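Local coordinates for hypothetical protein (Uncultured marine organism, PDB 2OD6) that is of unknown function but forms a dimer of ferredoxin-like subunits, probably related to dimeric alpha-beta barrels, and binds 10-oxohexadecanoic acid, at residues Val19-Phe24 against Glu57-Val62. Sequence-based numbering, arbitrary orientation. Where two conformers were deposited one is given.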
loop_
_atom_site.group_PDB
_atom_site.type_symbol
_atom_site.label_atom_id
_atom_site.label_comp_id
_atom_site.label_asym_id
_atom_site.label_seq_id
_atom_site.Cartn_x
_atom_site.Cartn_y
_atom_site.Cartn_z
ATOM N N VAL A 19 -5.231 -0.456 22.671
ATOM C CA VAL A 19 -6.072 -1.609 23.026
ATOM C C VAL A 19 -6.935 -1.985 21.829
ATOM O O VAL A 19 -6.895 -3.131 21.346
ATOM C CB VAL A 19 -6.977 -1.288 24.284
ATOM C CG1 VAL A 19 -8.083 -2.320 24.472
ATOM C CG2 VAL A 19 -6.132 -1.248 25.539
ATOM N N ASP A 20 -7.662 -1.013 21.278
ATOM C CA ASP A 20 -8.604 -1.323 20.203
ATOM C C ASP A 20 -7.840 -1.832 19.024
ATOM O O ASP A 20 -8.226 -2.835 18.397
ATOM C CB ASP A 20 -9.349 -0.122 19.735
ATOM C CG ASP A 20 -10.403 0.218 20.668
ATOM O OD1 ASP A 20 -10.491 -0.597 21.612
ATOM O OD2 ASP A 20 -11.096 1.213 20.440
HETATM N N MSE A 21 -6.765 -1.124 18.693
HETATM C CA MSE A 21 -5.872 -1.570 17.576
HETATM C C MSE A 21 -5.359 -2.985 17.716
HETATM O O MSE A 21 -5.297 -3.751 16.712
HETATM C CB MSE A 21 -4.662 -0.626 17.509
HETATM C CG MSE A 21 -3.863 -0.659 16.277
HETATM SE SE MSE A 21 -2.163 0.225 16.600
HETATM C CE MSE A 21 -1.339 -0.881 15.288
ATOM N N GLU A 22 -4.843 -3.331 18.888
ATOM C CA GLU A 22 -4.260 -4.681 19.012
ATOM C C GLU A 22 -5.387 -5.734 19.074
ATOM O O GLU A 22 -5.214 -6.859 18.639
ATOM C CB GLU A 22 -3.367 -4.797 20.254
ATOM C CG GLU A 22 -2.021 -4.078 20.190
ATOM C CD GLU A 22 -1.185 -4.448 18.999
ATOM O OE1 GLU A 22 -1.149 -5.637 18.616
ATOM O OE2 GLU A 22 -0.540 -3.536 18.433
ATOM N N LEU A 23 -6.545 -5.370 19.636
ATOM C CA LEU A 23 -7.705 -6.304 19.578
ATOM C C LEU A 23 -8.074 -6.650 18.142
ATOM O O LEU A 23 -8.366 -7.813 17.807
ATOM C CB LEU A 23 -8.903 -5.714 20.338
ATOM C CG LEU A 23 -9.016 -5.755 21.863
ATOM C CD1 LEU A 23 -9.985 -4.685 22.454
ATOM C CD2 LEU A 23 -9.423 -7.159 22.370
ATOM N N PHE A 24 -7.935 -5.664 17.254
ATOM C CA PHE A 24 -8.140 -5.863 15.834
ATOM C C PHE A 24 -7.079 -6.697 15.214
ATOM O O PHE A 24 -7.420 -7.635 14.469
ATOM C CB PHE A 24 -8.205 -4.498 15.120
ATOM C CG PHE A 24 -8.556 -4.597 13.696
ATOM C CD1 PHE A 24 -9.885 -4.723 13.305
ATOM C CD2 PHE A 24 -7.545 -4.573 12.714
ATOM C CE1 PHE A 24 -10.205 -4.844 11.956
ATOM C CE2 PHE A 24 -7.858 -4.678 11.386
ATOM C CZ PHE A 24 -9.175 -4.852 11.000
ATOM N N GLU A 57 0.820 10.454 17.053
ATOM C CA GLU A 57 0.043 9.724 18.044
ATOM C C GLU A 57 -1.253 9.114 17.434
ATOM O O GLU A 57 -2.355 9.479 17.741
ATOM C CB GLU A 57 -0.220 10.676 19.169
ATOM C CG GLU A 57 -0.741 10.044 20.401
ATOM C CD GLU A 57 -0.806 11.010 21.536
ATOM O OE1 GLU A 57 -0.969 12.236 21.321
ATOM O OE2 GLU A 57 -0.687 10.522 22.662
ATOM N N VAL A 58 -1.084 8.218 16.490
ATOM C CA VAL A 58 -2.249 7.595 15.900
ATOM C C VAL A 58 -2.065 6.108 15.996
ATOM O O VAL A 58 -0.939 5.606 16.075
ATOM C CB VAL A 58 -2.464 7.980 14.392
ATOM C CG1 VAL A 58 -2.662 9.454 14.269
ATOM C CG2 VAL A 58 -1.361 7.514 13.562
ATOM N N PHE A 59 -3.193 5.409 15.949
ATOM C CA PHE A 59 -3.185 3.970 15.988
ATOM C C PHE A 59 -3.681 3.430 14.678
ATOM O O PHE A 59 -4.861 3.412 14.437
ATOM C CB PHE A 59 -4.030 3.563 17.187
ATOM C CG PHE A 59 -3.562 4.176 18.412
ATOM C CD1 PHE A 59 -2.424 3.736 19.022
ATOM C CD2 PHE A 59 -4.171 5.305 18.873
ATOM C CE1 PHE A 59 -1.923 4.387 20.164
ATOM C CE2 PHE A 59 -3.700 5.981 20.033
ATOM C CZ PHE A 59 -2.569 5.500 20.688
ATOM N N ARG A 60 -2.815 2.883 13.815
ATOM C CA ARG A 60 -3.232 2.790 12.462
ATOM C C ARG A 60 -2.448 1.695 11.757
ATOM O O ARG A 60 -1.277 1.586 11.927
ATOM C CB ARG A 60 -3.037 4.183 11.780
ATOM C CG ARG A 60 -3.467 4.310 10.312
ATOM C CD ARG A 60 -3.187 5.745 9.717
ATOM N NE ARG A 60 -3.923 6.837 10.422
ATOM C CZ ARG A 60 -3.613 8.120 10.329
ATOM N NH1 ARG A 60 -2.674 8.544 9.537
ATOM N NH2 ARG A 60 -4.315 9.013 11.028
ATOM N N VAL A 61 -3.181 0.909 11.015
ATOM C CA VAL A 61 -2.559 -0.138 10.161
ATOM C C VAL A 61 -2.989 0.100 8.770
ATOM O O VAL A 61 -4.070 0.554 8.503
ATOM C CB VAL A 61 -2.939 -1.544 10.646
ATOM C CG1 VAL A 61 -2.376 -1.746 12.097
ATOM C CG2 VAL A 61 -4.451 -1.800 10.596
ATOM N N VAL A 62 -2.123 -0.258 7.825
ATOM C CA VAL A 62 -2.536 -0.361 6.455
ATOM C C VAL A 62 -2.508 -1.839 6.070
ATOM O O VAL A 62 -1.502 -2.520 6.231
ATOM C CB VAL A 62 -1.614 0.466 5.479
ATOM C CG1 VAL A 62 -1.987 0.223 3.982
ATOM C CG2 VAL A 62 -1.722 1.951 5.819
#
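Helix-on-sheet packing at one end of the ferredoxin-like fold joins the first turns of helix 18-40 to the start of strand 59-67, chiefly through one side chain, Met-21, present as selenomethionine. Its SE lies 3.9 Å from Phe-59 CB and 3.9 Å from the backbone N of Arg-60, while CE reaches on along the strand to Val-61 CG1 (3.5 Å); Met-21 was deposited in two conformers, so these distances hold for one of them and the closeness of the last is of uncertain weight. With CG anti to the backbone N (chi1 -164°), the extended chain reaches across the strand, and its last bond, SE to CE, turns along it. SE sits at the edge of the Phe-59 ring, near its plane, and the two side chains cross at about a right angle; the side chain of Phe-59 also touches Asp-18, at the start of the same helix. In this four-stranded antiparallel sheet, strand 59-67 runs between strands 44-52 and 7-15, and the segment axes pass 8.5 Å apart at 27°. Phe-59 and Val-61 face the helix, whereas Arg-60 points to the opposite side, where its NE forms a salt bridge with Asp-14 and Val-58 CG2 lies 4.0 Å above the guanidinium plane. Ile-25 and Met-49 also pack on Val-61.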